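Local coordinates for glutamate racemase (Campylobacter jejuni, PDB 3UHF), which belongs to the Asp/Glu/hydantoin racemase family and holds D-glutamic acid in a pocket of its two-sheet alpha/beta fold, at residues G28-G33 against L90-N95; G35-L40 against K266-L271; S42-R47 against H246-H251; R47-I52 against E239-K244. One frame throughout, in Å; residues are numbered along the deposited sequence.

In the fold
Interactions 1 and 2 are buried, interaction 1 nearer the chain's centre; interaction 3 is at the surface and interaction 4 partly buried. Interaction 1 pairs adjacent parallel strands whose C-terminal ends reach the D-glutamic acid. Interactions 2 and 3 use helix 37-45: its start packs apolar side chains against the end of helix 258-268, and its end meets the approach to edge strand 249-254 through an aromatic ring, waters and charged chains. Interaction 4 shares R47 with interaction 3 and ties the turn before strand 51-56 to the loop after helix 227-238. The chemistry follows depth: strand bonds and ligand contacts at the centre, leucine and tryptophan packing further out, then lysines, water bridges and bonds to carbonyls toward the surface.

Interaction 1: G28-G33 against L90-N95; sequences GVFDSG and LIIACN. With DGL (D-glutamic acid), chain C.
The carboxylate of D31 meets C94 across the contact, OD1 lying 3.2 Å from C94 CB, while its OD2 is approached from above the carboxylate plane, 68° out of it, by the backbone N of G33 (2.9 Å), an Asx turn. F30 touches the neighbouring strand mainly through CB, which rests on I92 CD1 and L90 CD1; I92 CD1 lies obliquely to its ring, which packs on helix 68-82. V29 points to the opposite side of the sheet, where its CG1 meets A93 CB at 3.9 Å. Between these layers, the backbones pair as parallel strands at the centre of a Rossmann-like alpha/beta sheet. I91 N donates to G28 O (2.9 Å, 175° at the hydrogen), F30 N to I91 O (2.9 Å), and A93 N, more bent, to F30 O. The pocket opens at the C-terminal ends of both strands, the usual site in such folds. S32 OG, between its backbone N and carbonyl carbon (chi1 61°), donates to OE1 of D-glutamic acid at 2.6 Å and accepts from the ligand N at 3.1 Å. D31 OD1 and C94 SG also lie close to that ligand N. C94 is the N-cap of helix 95-100, and the first helical amide, N95 N, donates to the ligand O at 3.1 Å.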
loop_
_atom_site.group_PDB
_atom_site.type_symbol
_atom_site.label_atom_id
_atom_site.label_comp_id
_atom_site.label_asym_id
_atom_site.label_seq_id
_atom_site.Cartn_x
_atom_site.Cartn_y
_atom_site.Cartn_z
ATOM N N GLY A 28 -13.895 -1.480 2.547
ATOM C CA GLY A 28 -13.290 -2.189 1.442
ATOM C C GLY A 28 -11.813 -1.854 1.364
ATOM O O GLY A 28 -11.395 -0.745 1.716
ATOM N N VAL A 29 -11.025 -2.827 0.922
ATOM C CA VAL A 29 -9.618 -2.619 0.622
ATOM C C VAL A 29 -9.371 -3.096 -0.792
ATOM O O VAL A 29 -9.659 -4.242 -1.117
ATOM C CB VAL A 29 -8.706 -3.376 1.600
ATOM C CG1 VAL A 29 -7.247 -3.290 1.146
ATOM C CG2 VAL A 29 -8.866 -2.813 3.016
ATOM N N PHE A 30 -8.866 -2.209 -1.640
ATOM C CA PHE A 30 -8.582 -2.584 -3.020
ATOM C C PHE A 30 -7.082 -2.636 -3.305
ATOM O O PHE A 30 -6.328 -1.755 -2.887
ATOM C CB PHE A 30 -9.230 -1.609 -4.006
ATOM C CG PHE A 30 -8.793 -1.839 -5.438
ATOM C CD1 PHE A 30 -9.167 -2.994 -6.103
ATOM C CD2 PHE A 30 -7.980 -0.928 -6.089
ATOM C CE1 PHE A 30 -8.744 -3.232 -7.418
ATOM C CE2 PHE A 30 -7.559 -1.153 -7.393
ATOM C CZ PHE A 30 -7.951 -2.307 -8.057
ATOM N N ASP A 31 -6.654 -3.658 -4.047
ATOM C CA ASP A 31 -5.287 -3.691 -4.537
ATOM C C ASP A 31 -5.250 -4.292 -5.943
ATOM O O ASP A 31 -6.197 -4.951 -6.367
ATOM C CB ASP A 31 -4.383 -4.490 -3.602
ATOM C CG ASP A 31 -2.939 -4.536 -4.090
ATOM O OD1 ASP A 31 -2.351 -3.450 -4.294
ATOM O OD2 ASP A 31 -2.411 -5.647 -4.293
ATOM N N SER A 32 -4.167 -4.048 -6.666
ATOM C CA SER A 32 -4.005 -4.629 -7.997
ATOM C C SER A 32 -3.928 -6.147 -7.935
ATOM O O SER A 32 -4.267 -6.828 -8.895
ATOM C CB SER A 32 -2.751 -4.075 -8.675
ATOM O OG SER A 32 -1.586 -4.409 -7.930
ATOM N N GLY A 33 -3.483 -6.689 -6.806
ATOM C CA GLY A 33 -3.352 -8.135 -6.701
ATOM C C GLY A 33 -3.240 -8.636 -5.276
ATOM O O GLY A 33 -4.097 -8.336 -4.449
ATOM N N LEU A 90 -13.434 3.238 1.532
ATOM C CA LEU A 90 -12.587 2.412 0.688
ATOM C C LEU A 90 -11.135 2.826 0.836
ATOM O O LEU A 90 -10.788 4.005 0.689
ATOM C CB LEU A 90 -13.010 2.537 -0.771
ATOM C CG LEU A 90 -12.094 1.815 -1.766
ATOM C CD1 LEU A 90 -12.041 0.324 -1.459
ATOM C CD2 LEU A 90 -12.572 2.057 -3.192
ATOM N N ILE A 91 -10.286 1.842 1.117
ATOM C CA ILE A 91 -8.858 2.059 1.200
ATOM C C ILE A 91 -8.198 1.496 -0.051
ATOM O O ILE A 91 -8.374 0.315 -0.384
ATOM C CB ILE A 91 -8.248 1.352 2.420
ATOM C CG1 ILE A 91 -8.959 1.781 3.700
ATOM C CG2 ILE A 91 -6.744 1.631 2.501
ATOM C CD1 ILE A 91 -9.025 3.283 3.875
ATOM N N ILE A 92 -7.469 2.349 -0.755
ATOM C CA ILE A 92 -6.680 1.913 -1.910
ATOM C C ILE A 92 -5.289 1.535 -1.401
ATOM O O ILE A 92 -4.442 2.402 -1.190
ATOM C CB ILE A 92 -6.568 3.038 -2.960
ATOM C CG1 ILE A 92 -7.965 3.586 -3.305
ATOM C CG2 ILE A 92 -5.844 2.552 -4.216
ATOM C CD1 ILE A 92 -8.927 2.528 -3.837
ATOM N N ALA A 93 -5.079 0.242 -1.159
ATOM C CA ALA A 93 -3.815 -0.257 -0.615
ATOM C C ALA A 93 -2.683 -0.050 -1.610
ATOM O O ALA A 93 -1.524 0.072 -1.234
ATOM C CB ALA A 93 -3.935 -1.757 -0.265
ATOM N N CYS A 94 -3.041 -0.028 -2.886
ATOM C CA CYS A 94 -2.075 -0.017 -3.979
ATOM C C CYS A 94 -1.441 1.363 -4.135
ATOM O O CYS A 94 -2.152 2.349 -4.301
ATOM C CB CYS A 94 -2.794 -0.399 -5.268
ATOM S SG CYS A 94 -1.713 -0.507 -6.711
ATOM N N ASN A 95 -0.112 1.430 -4.088
ATOM C CA ASN A 95 0.575 2.703 -4.245
ATOM C C ASN A 95 0.437 3.208 -5.670
ATOM O O ASN A 95 0.387 4.415 -5.901
ATOM C CB ASN A 95 2.055 2.580 -3.875
ATOM C CG ASN A 95 2.258 2.128 -2.434
ATOM O OD1 ASN A 95 2.067 0.959 -2.110
ATOM N ND2 ASN A 95 2.643 3.062 -1.563
HETATM N N DGL C . 0.194 -2.944 -5.859
HETATM C CA DGL C . 1.260 -2.295 -6.628
HETATM C C DGL C . 1.816 -1.109 -5.856
HETATM O O DGL C . 1.659 -1.015 -4.631
HETATM C CB DGL C . 2.394 -3.275 -6.925
HETATM C CG DGL C . 2.002 -4.370 -7.916
HETATM C CD DGL C . 1.574 -3.772 -9.239
HETATM O OE1 DGL C . 0.353 -3.741 -9.513
HETATM O OE2 DGL C . 2.457 -3.297 -9.984
HETATM O OXT DGL C . 2.461 -0.250 -6.443
#

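Interaction 2: G35-L40 against K266-L271; sequences GGLSVL and KIWLNL
The backbone beginning helix 37-45 faces the last turn of helix 258-268 without close approach, the nearest alpha carbons, those of L37 and W268, being 7.4 Å apart, so side chains bridge the gap. W268 reaches over with the six-membered half of its indole. Its chi1 of -71° swings the indole across and its chi2 of 13° turns the CE3-CZ3 edge to the other segment, where CE3 lies 3.6 Å from L37 CB in an oblique approach. G35 O meets the same part of the indole at its rim and in its plane, 3.9 Å from CZ3; that carbonyl already accepts from S38 N at 3.0 Å within its own turn. L269 supplies the second half of the contact with its two branches. CD1 comes to 3.6 Å from L37 O, and CD2 touches L40 CD2 at 3.8 Å, the two leucine chains crossing at about a right angle. A Schellman motif ends helix 258-268: N270 takes a positive phi (50°), and L271 N bonds back to K266 O at 2.9 Å. The contact is thus an apolar join between two helices, with S38 OG turned aside to T205 O. L37 also packs on L261, T264 and A265, earlier in helix 258-268, whereas L269 touches K41 and Y44 further along helix 37-45. Both segments also meet strand 249-254, the outermost strand of its sheet within the chain: F252 receives L37 and L40, and L250 receives L269.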
loop_
_atom_site.group_PDB
_atom_site.type_symbol
_atom_site.label_atom_id
_atom_site.label_comp_id
_atom_site.label_asym_id
_atom_site.label_seq_id
_atom_site.Cartn_x
_atom_site.Cartn_y
_atom_site.Cartn_z
ATOM N N GLY A 35 -0.334 -8.178 -3.340
ATOM C CA GLY A 35 0.582 -7.360 -2.565
ATOM C C GLY A 35 -0.121 -6.591 -1.465
ATOM O O GLY A 35 0.413 -6.438 -0.360
ATOM N N GLY A 36 -1.328 -6.123 -1.773
ATOM C CA GLY A 36 -2.122 -5.320 -0.852
ATOM C C GLY A 36 -2.433 -5.985 0.478
ATOM O O GLY A 36 -2.881 -5.329 1.426
ATOM N N LEU A 37 -2.202 -7.290 0.556
ATOM C CA LEU A 37 -2.314 -7.997 1.827
ATOM C C LEU A 37 -1.396 -7.383 2.903
ATOM O O LEU A 37 -1.674 -7.495 4.093
ATOM C CB LEU A 37 -2.020 -9.492 1.637
ATOM C CG LEU A 37 -3.047 -10.278 0.807
ATOM C CD1 LEU A 37 -2.568 -11.713 0.524
ATOM C CD2 LEU A 37 -4.433 -10.291 1.470
ATOM N N SER A 38 -0.307 -6.736 2.494
ATOM C CA SER A 38 0.594 -6.137 3.472
ATOM C C SER A 38 -0.103 -4.980 4.201
ATOM O O SER A 38 0.137 -4.738 5.393
ATOM C CB SER A 38 1.904 -5.673 2.827
ATOM O OG SER A 38 1.691 -4.597 1.935
ATOM N N VAL A 39 -0.972 -4.283 3.475
ATOM C CA VAL A 39 -1.782 -3.213 4.044
ATOM C C VAL A 39 -2.926 -3.806 4.854
ATOM O O VAL A 39 -3.214 -3.352 5.968
ATOM C CB VAL A 39 -2.335 -2.276 2.946
ATOM C CG1 VAL A 39 -3.307 -1.259 3.544
ATOM C CG2 VAL A 39 -1.182 -1.555 2.250
ATOM N N LEU A 40 -3.567 -4.835 4.308
ATOM C CA LEU A 40 -4.636 -5.517 5.033
ATOM C C LEU A 40 -4.147 -5.977 6.405
ATOM O O LEU A 40 -4.844 -5.817 7.413
ATOM C CB LEU A 40 -5.157 -6.710 4.237
ATOM C CG LEU A 40 -6.323 -7.440 4.906
ATOM C CD1 LEU A 40 -7.545 -6.544 4.919
ATOM C CD2 LEU A 40 -6.627 -8.766 4.207
ATOM N N LYS A 266 -3.699 -16.343 4.216
ATOM C CA LYS A 266 -3.606 -17.159 5.426
ATOM C C LYS A 266 -2.171 -17.190 5.942
ATOM O O LYS A 266 -1.924 -17.069 7.140
ATOM C CB LYS A 266 -4.148 -18.565 5.184
ATOM C CG LYS A 266 -5.665 -18.632 5.247
ATOM C CD LYS A 266 -6.188 -20.031 4.959
ATOM C CE LYS A 266 -6.024 -20.396 3.491
ATOM N NZ LYS A 266 -6.593 -21.739 3.180
ATOM N N ILE A 267 -1.226 -17.312 5.018
ATOM C CA ILE A 267 0.188 -17.288 5.359
ATOM C C ILE A 267 0.654 -15.912 5.850
ATOM O O ILE A 267 1.176 -15.785 6.955
ATOM C CB ILE A 267 1.048 -17.704 4.155
ATOM C CG1 ILE A 267 0.693 -19.131 3.720
ATOM C CG2 ILE A 267 2.523 -17.570 4.494
ATOM C CD1 ILE A 267 1.442 -19.593 2.488
ATOM N N TRP A 268 0.473 -14.886 5.025
ATOM C CA TRP A 268 0.964 -13.550 5.363
ATOM C C TRP A 268 0.351 -12.964 6.642
ATOM O O TRP A 268 1.031 -12.272 7.389
ATOM C CB TRP A 268 0.755 -12.572 4.203
ATOM C CG TRP A 268 1.646 -12.798 3.016
ATOM C CD1 TRP A 268 2.427 -13.893 2.758
ATOM C CD2 TRP A 268 1.845 -11.897 1.921
ATOM N NE1 TRP A 268 3.097 -13.725 1.565
ATOM C CE2 TRP A 268 2.755 -12.509 1.032
ATOM C CE3 TRP A 268 1.345 -10.627 1.611
ATOM C CZ2 TRP A 268 3.172 -11.894 -0.150
ATOM C CZ3 TRP A 268 1.757 -10.020 0.432
ATOM C CH2 TRP A 268 2.663 -10.655 -0.432
ATOM N N LEU A 269 -0.927 -13.243 6.885
ATOM C CA LEU A 269 -1.623 -12.695 8.045
ATOM C C LEU A 269 -1.690 -13.675 9.220
ATOM O O LEU A 269 -2.276 -13.360 10.260
ATOM C CB LEU A 269 -3.041 -12.251 7.666
ATOM C CG LEU A 269 -3.242 -10.829 7.128
ATOM C CD1 LEU A 269 -2.484 -10.582 5.831
ATOM C CD2 LEU A 269 -4.729 -10.569 6.937
ATOM N N ASN A 270 -1.081 -14.846 9.057
ATOM C CA ASN A 270 -1.144 -15.898 10.068
ATOM C C ASN A 270 -2.567 -16.176 10.530
ATOM O O ASN A 270 -2.863 -16.089 11.718
ATOM C CB ASN A 270 -0.264 -15.551 11.274
ATOM C CG ASN A 270 1.208 -15.569 10.942
ATOM O OD1 ASN A 270 1.636 -16.276 10.037
ATOM N ND2 ASN A 270 1.994 -14.785 11.677
ATOM N N LEU A 271 -3.448 -16.481 9.583
ATOM C CA LEU A 271 -4.850 -16.724 9.897
ATOM C C LEU A 271 -5.095 -18.169 10.354
ATOM O O LEU A 271 -4.290 -19.069 10.081
ATOM C CB LEU A 271 -5.735 -16.374 8.705
ATOM C CG LEU A 271 -5.534 -14.976 8.142
ATOM C CD1 LEU A 271 -6.404 -14.745 6.910
ATOM C CD2 LEU A 271 -5.838 -13.954 9.220
#

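Interaction 3: S42-R47 against H246-H251; sequences SLYEAR and HKAKLH
Y44, in the last turn of helix 37-45, is clamped between L250 of edge strand 249-254 of the alpha/beta sheet and K247, just before that strand, and the helix closes just beyond Y44 with a Schellman motif at R47. This ring is the tightly packed part. With CG anti to the backbone N (chi1 -176°), it reaches out so that L250 CD1 lies over one face, 4.0 Å from the centroid, and K247 CD over the other at 4.3 Å, both CH-pi contacts. L250 CD2 adds a touch at Y44 CD1 (3.7 Å). Toward solvent the contact loosens into charged chains. K247, bent at chi2 (-61°), continues past the ring to R47, whose guanidinium has the backbone N of K247 over its face and NZ at its edge; R47 NE and K247 NZ, like charges and both donors, are 3.2 Å apart and not hydrogen-bonded. E45 turns its carboxylate to K41. Water fills the joins at the backbone. One molecule donates to Y44 O and accepts from A248 N. The other sits in the plane of the tyrosine ring, 2.8 Å from Y44 OH, and donates to A248 O at 2.6 Å.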
loop_
_atom_site.group_PDB
_atom_site.type_symbol
_atom_site.label_atom_id
_atom_site.label_comp_id
_atom_site.label_asym_id
_atom_site.label_seq_id
_atom_site.Cartn_x
_atom_site.Cartn_y
_atom_site.Cartn_z
ATOM N N SER A 42 -1.828 -4.708 8.354
ATOM C CA SER A 42 -1.742 -3.600 9.304
ATOM C C SER A 42 -3.118 -3.197 9.805
ATOM O O SER A 42 -3.303 -2.967 11.005
ATOM C CB SER A 42 -1.060 -2.387 8.661
ATOM O OG SER A 42 0.215 -2.732 8.149
ATOM N N LEU A 43 -4.077 -3.100 8.886
ATOM C CA LEU A 43 -5.443 -2.696 9.246
ATOM C C LEU A 43 -6.111 -3.692 10.177
ATOM O O LEU A 43 -6.814 -3.320 11.118
ATOM C CB LEU A 43 -6.294 -2.526 7.989
ATOM C CG LEU A 43 -5.833 -1.442 7.018
ATOM C CD1 LEU A 43 -6.581 -1.569 5.697
ATOM C CD2 LEU A 43 -6.059 -0.060 7.634
ATOM N N TYR A 44 -5.870 -4.963 9.900
ATOM C CA TYR A 44 -6.437 -6.071 10.647
ATOM C C TYR A 44 -5.870 -6.124 12.060
ATOM O O TYR A 44 -6.614 -6.247 13.042
ATOM C CB TYR A 44 -6.093 -7.351 9.882
ATOM C CG TYR A 44 -6.659 -8.635 10.416
ATOM C CD1 TYR A 44 -8.031 -8.832 10.517
ATOM C CD2 TYR A 44 -5.819 -9.674 10.774
ATOM C CE1 TYR A 44 -8.546 -10.031 10.987
ATOM C CE2 TYR A 44 -6.319 -10.872 11.242
ATOM C CZ TYR A 44 -7.679 -11.047 11.345
ATOM O OH TYR A 44 -8.167 -12.244 11.818
ATOM N N GLU A 45 -4.550 -6.040 12.172
ATOM C CA GLU A 45 -3.914 -6.152 13.482
ATOM C C GLU A 45 -4.187 -4.932 14.357
ATOM O O GLU A 45 -4.174 -5.023 15.588
ATOM C CB GLU A 45 -2.414 -6.429 13.334
ATOM C CG GLU A 45 -2.143 -7.741 12.592
ATOM C CD GLU A 45 -0.663 -8.047 12.404
ATOM O OE1 GLU A 45 0.190 -7.177 12.699
ATOM O OE2 GLU A 45 -0.352 -9.170 11.949
ATOM N N ALA A 46 -4.466 -3.796 13.725
ATOM C CA ALA A 46 -4.797 -2.571 14.460
ATOM C C ALA A 46 -6.196 -2.601 15.095
ATOM O O ALA A 46 -6.536 -1.732 15.906
ATOM C CB ALA A 46 -4.649 -1.355 13.548
ATOM N N ARG A 47 -6.994 -3.597 14.721
ATOM C CA ARG A 47 -8.353 -3.769 15.240
ATOM C C ARG A 47 -9.238 -2.533 15.104
ATOM O O ARG A 47 -9.878 -2.105 16.067
ATOM C CB ARG A 47 -8.317 -4.249 16.694
ATOM C CG ARG A 47 -7.629 -5.598 16.850
ATOM C CD ARG A 47 -8.089 -6.334 18.095
ATOM N NE ARG A 47 -7.508 -7.672 18.154
ATOM C CZ ARG A 47 -7.945 -8.646 18.946
ATOM N NH1 ARG A 47 -8.979 -8.437 19.752
ATOM N NH2 ARG A 47 -7.349 -9.830 18.930
ATOM N N HIS A 246 -12.878 -7.473 18.869
ATOM C CA HIS A 246 -12.314 -8.604 18.131
ATOM C C HIS A 246 -11.606 -8.189 16.838
ATOM O O HIS A 246 -11.674 -7.030 16.429
ATOM C CB HIS A 246 -13.433 -9.572 17.747
ATOM C CG HIS A 246 -14.151 -10.169 18.914
ATOM N ND1 HIS A 246 -13.510 -10.922 19.873
ATOM C CD2 HIS A 246 -15.458 -10.139 19.269
ATOM C CE1 HIS A 246 -14.389 -11.323 20.773
ATOM N NE2 HIS A 246 -15.577 -10.862 20.429
ATOM N N LYS A 247 -10.944 -9.156 16.200
ATOM C CA LYS A 247 -10.436 -8.994 14.842
ATOM C C LYS A 247 -11.596 -8.912 13.871
ATOM O O LYS A 247 -12.667 -9.461 14.129
ATOM C CB LYS A 247 -9.571 -10.196 14.454
ATOM C CG LYS A 247 -8.294 -10.365 15.258
ATOM C CD LYS A 247 -7.377 -9.168 15.096
ATOM C CE LYS A 247 -6.038 -9.411 15.772
ATOM N NZ LYS A 247 -5.244 -8.157 15.892
ATOM N N ALA A 248 -11.374 -8.239 12.749
ATOM C CA ALA A 248 -12.408 -8.076 11.742
ATOM C C ALA A 248 -12.767 -9.397 11.069
ATOM O O ALA A 248 -11.945 -10.313 10.981
ATOM C CB ALA A 248 -11.964 -7.061 10.692
ATOM N N LYS A 249 -14.009 -9.490 10.605
ATOM C CA LYS A 249 -14.391 -10.547 9.684
ATOM C C LYS A 249 -13.793 -10.184 8.334
ATOM O O LYS A 249 -13.937 -9.052 7.877
ATOM C CB LYS A 249 -15.915 -10.646 9.580
ATOM C CG LYS A 249 -16.408 -11.824 8.749
ATOM C CD LYS A 249 -15.816 -13.137 9.243
ATOM C CE LYS A 249 -16.844 -14.258 9.218
ATOM N NZ LYS A 249 -17.477 -14.398 7.882
ATOM N N LEU A 250 -13.103 -11.130 7.706
ATOM C CA LEU A 250 -12.438 -10.867 6.437
ATOM C C LEU A 250 -13.143 -11.597 5.300
ATOM O O LEU A 250 -13.540 -12.751 5.451
ATOM C CB LEU A 250 -10.974 -11.317 6.493
ATOM C CG LEU A 250 -10.049 -10.689 7.538
ATOM C CD1 LEU A 250 -8.632 -11.229 7.378
ATOM C CD2 LEU A 250 -10.061 -9.186 7.405
ATOM N N HIS A 251 -13.304 -10.916 4.170
ATOM C CA HIS A 251 -13.826 -11.548 2.961
ATOM C C HIS A 251 -12.883 -11.235 1.815
ATOM O O HIS A 251 -12.491 -10.083 1.633
ATOM C CB HIS A 251 -15.219 -11.028 2.627
ATOM C CG HIS A 251 -16.243 -11.335 3.674
ATOM N ND1 HIS A 251 -16.753 -12.601 3.864
ATOM C CD2 HIS A 251 -16.844 -10.545 4.593
ATOM C CE1 HIS A 251 -17.629 -12.575 4.853
ATOM N NE2 HIS A 251 -17.704 -11.339 5.311
HETATM O O HOH W 1 -9.364 -6.116 12.695
HETATM O O HOH W 2 -10.939 -12.584 11.751
#

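Interaction 4: R47-I52 against E239-K244; sequences RLFDEI and ENIDLK
K244 grips the turn after helix 37-45 at both ends of its own length. Its NZ donates to L48 O at 2.6 Å, tilted from that carbonyl plane, and to D242 O at 2.7 Å, within the plane, so one ammonium group ties the loop to itself and to its partner. Bends at chi2 (-55°) and chi4 (-64°) curl the chain back to make this possible. At the other end, K244 N donates to R47 O, 2.9 Å and nearly straight at 174°. D50 lies across the methylenes, its OD1 3.4 Å from K244 CD, but its OD2 is 4.9 Å from K244 NZ and accepts instead from M25 N. I241 CG2 presses closely on L48 O, the carbonyl that takes the lysine, at 3.2 Å. Its apolar contact is with L48 CB, while L48 CD2 meets L243 CD1 at 4.0 Å. L48 CB in turn covers the centre of one face of the F49 ring, whose CE2 reaches I241 CD1. L48 and I241 lean on K236 and L235 of helix 227-238. On the inner side, F49 packs on L43 of helix 37-45 and I27 of strand 26-31, the neighbour of strand 51-56 in the sheet.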
loop_
_atom_site.group_PDB
_atom_site.type_symbol
_atom_site.label_atom_id
_atom_site.label_comp_id
_atom_site.label_asym_id
_atom_site.label_seq_id
_atom_site.Cartn_x
_atom_site.Cartn_y
_atom_site.Cartn_z
ATOM N N ARG A 47 -6.994 -3.597 14.721
ATOM C CA ARG A 47 -8.353 -3.769 15.240
ATOM C C ARG A 47 -9.238 -2.533 15.104
ATOM O O ARG A 47 -9.878 -2.105 16.067
ATOM C CB ARG A 47 -8.317 -4.249 16.694
ATOM C CG ARG A 47 -7.629 -5.598 16.850
ATOM C CD ARG A 47 -8.089 -6.334 18.095
ATOM N NE ARG A 47 -7.508 -7.672 18.154
ATOM C CZ ARG A 47 -7.945 -8.646 18.946
ATOM N NH1 ARG A 47 -8.979 -8.437 19.752
ATOM N NH2 ARG A 47 -7.349 -9.830 18.930
ATOM N N LEU A 48 -9.280 -1.972 13.901
ATOM C CA LEU A 48 -10.021 -0.741 13.652
ATOM C C LEU A 48 -11.443 -1.015 13.190
ATOM O O LEU A 48 -12.350 -0.212 13.430
ATOM C CB LEU A 48 -9.321 0.084 12.570
ATOM C CG LEU A 48 -7.861 0.497 12.748
ATOM C CD1 LEU A 48 -7.373 1.169 11.473
ATOM C CD2 LEU A 48 -7.689 1.417 13.936
ATOM N N PHE A 49 -11.637 -2.140 12.510
ATOM C CA PHE A 49 -12.901 -2.402 11.828
ATOM C C PHE A 49 -13.513 -3.740 12.203
ATOM O O PHE A 49 -12.820 -4.646 12.667
ATOM C CB PHE A 49 -12.686 -2.348 10.319
ATOM C CG PHE A 49 -11.943 -1.137 9.876
ATOM C CD1 PHE A 49 -10.677 -1.246 9.337
ATOM C CD2 PHE A 49 -12.496 0.123 10.042
ATOM C CE1 PHE A 49 -9.979 -0.123 8.940
ATOM C CE2 PHE A 49 -11.801 1.249 9.647
ATOM C CZ PHE A 49 -10.542 1.124 9.100
ATOM N N ASP A 50 -14.818 -3.853 11.980
ATOM C CA ASP A 50 -15.553 -5.070 12.290
ATOM C C ASP A 50 -15.513 -6.024 11.103
ATOM O O ASP A 50 -15.558 -7.239 11.274
ATOM C CB ASP A 50 -17.004 -4.733 12.631
ATOM C CG ASP A 50 -17.120 -3.804 13.824
ATOM O OD1 ASP A 50 -16.548 -4.135 14.884
ATOM O OD2 ASP A 50 -17.764 -2.737 13.696
ATOM N N GLU A 51 -15.440 -5.469 9.900
ATOM C CA GLU A 51 -15.462 -6.295 8.700
ATOM C C GLU A 51 -14.727 -5.608 7.565
ATOM O O GLU A 51 -14.885 -4.410 7.346
ATOM C CB GLU A 51 -16.903 -6.602 8.291
ATOM C CG GLU A 51 -17.038 -7.644 7.189
ATOM C CD GLU A 51 -18.468 -8.145 7.043
ATOM O OE1 GLU A 51 -19.403 -7.432 7.468
ATOM O OE2 GLU A 51 -18.658 -9.259 6.512
ATOM N N ILE A 52 -13.924 -6.377 6.839
ATOM C CA ILE A 52 -13.131 -5.832 5.749
ATOM C C ILE A 52 -13.304 -6.691 4.498
ATOM O O ILE A 52 -13.138 -7.913 4.549
ATOM C CB ILE A 52 -11.638 -5.777 6.106
ATOM C CG1 ILE A 52 -11.405 -4.967 7.388
ATOM C CG2 ILE A 52 -10.847 -5.181 4.954
ATOM C CD1 ILE A 52 -9.951 -4.902 7.811
ATOM N N GLU A 239 -10.413 9.856 10.649
ATOM C CA GLU A 239 -11.752 9.347 10.888
ATOM C C GLU A 239 -11.981 9.114 12.374
ATOM O O GLU A 239 -11.044 9.147 13.173
ATOM C CB GLU A 239 -11.985 8.062 10.086
ATOM C CG GLU A 239 -11.929 8.267 8.575
ATOM C CD GLU A 239 -13.116 9.059 8.043
ATOM O OE1 GLU A 239 -14.184 9.031 8.681
ATOM O OE2 GLU A 239 -12.985 9.713 6.987
ATOM N N ASN A 240 -13.236 8.896 12.740
ATOM C CA ASN A 240 -13.573 8.628 14.124
ATOM C C ASN A 240 -13.673 7.127 14.351
ATOM O O ASN A 240 -14.746 6.541 14.206
ATOM C CB ASN A 240 -14.888 9.314 14.483
ATOM C CG ASN A 240 -14.993 9.629 15.954
ATOM O OD1 ASN A 240 -14.048 9.419 16.717
ATOM N ND2 ASN A 240 -16.145 10.147 16.364
ATOM N N ILE A 241 -12.548 6.505 14.697
ATOM C CA ILE A 241 -12.505 5.057 14.863
ATOM C C ILE A 241 -12.210 4.630 16.294
ATOM O O ILE A 241 -11.110 4.842 16.805
ATOM C CB ILE A 241 -11.446 4.418 13.963
ATOM C CG1 ILE A 241 -11.354 5.155 12.628
ATOM C CG2 ILE A 241 -11.759 2.948 13.745
ATOM C CD1 ILE A 241 -10.363 4.537 11.682
ATOM N N ASP A 242 -13.200 4.021 16.935
ATOM C CA ASP A 242 -12.989 3.380 18.222
ATOM C C ASP A 242 -12.356 2.015 17.977
ATOM O O ASP A 242 -12.730 1.317 17.033
ATOM C CB ASP A 242 -14.319 3.217 18.964
ATOM C CG ASP A 242 -14.923 4.547 19.388
ATOM O OD1 ASP A 242 -14.175 5.407 19.905
ATOM O OD2 ASP A 242 -16.145 4.735 19.203
ATOM N N LEU A 243 -11.393 1.644 18.814
ATOM C CA LEU A 243 -10.798 0.317 18.742
ATOM C C LEU A 243 -11.863 -0.747 18.980
ATOM O O LEU A 243 -12.674 -0.631 19.901
ATOM C CB LEU A 243 -9.660 0.163 19.755
ATOM C CG LEU A 243 -8.273 0.675 19.345
ATOM C CD1 LEU A 243 -8.185 0.940 17.842
ATOM C CD2 LEU A 243 -7.877 1.907 20.139
ATOM N N LYS A 244 -11.864 -1.776 18.139
ATOM C CA LYS A 244 -12.864 -2.832 18.228
ATOM C C LYS A 244 -12.412 -3.947 19.162
ATOM O O LYS A 244 -11.215 -4.122 19.405
ATOM C CB LYS A 244 -13.179 -3.400 16.842
ATOM C CG LYS A 244 -13.646 -2.356 15.841
ATOM C CD LYS A 244 -14.835 -1.573 16.371
ATOM C CE LYS A 244 -15.346 -0.582 15.343
ATOM N NZ LYS A 244 -14.336 0.462 15.013
#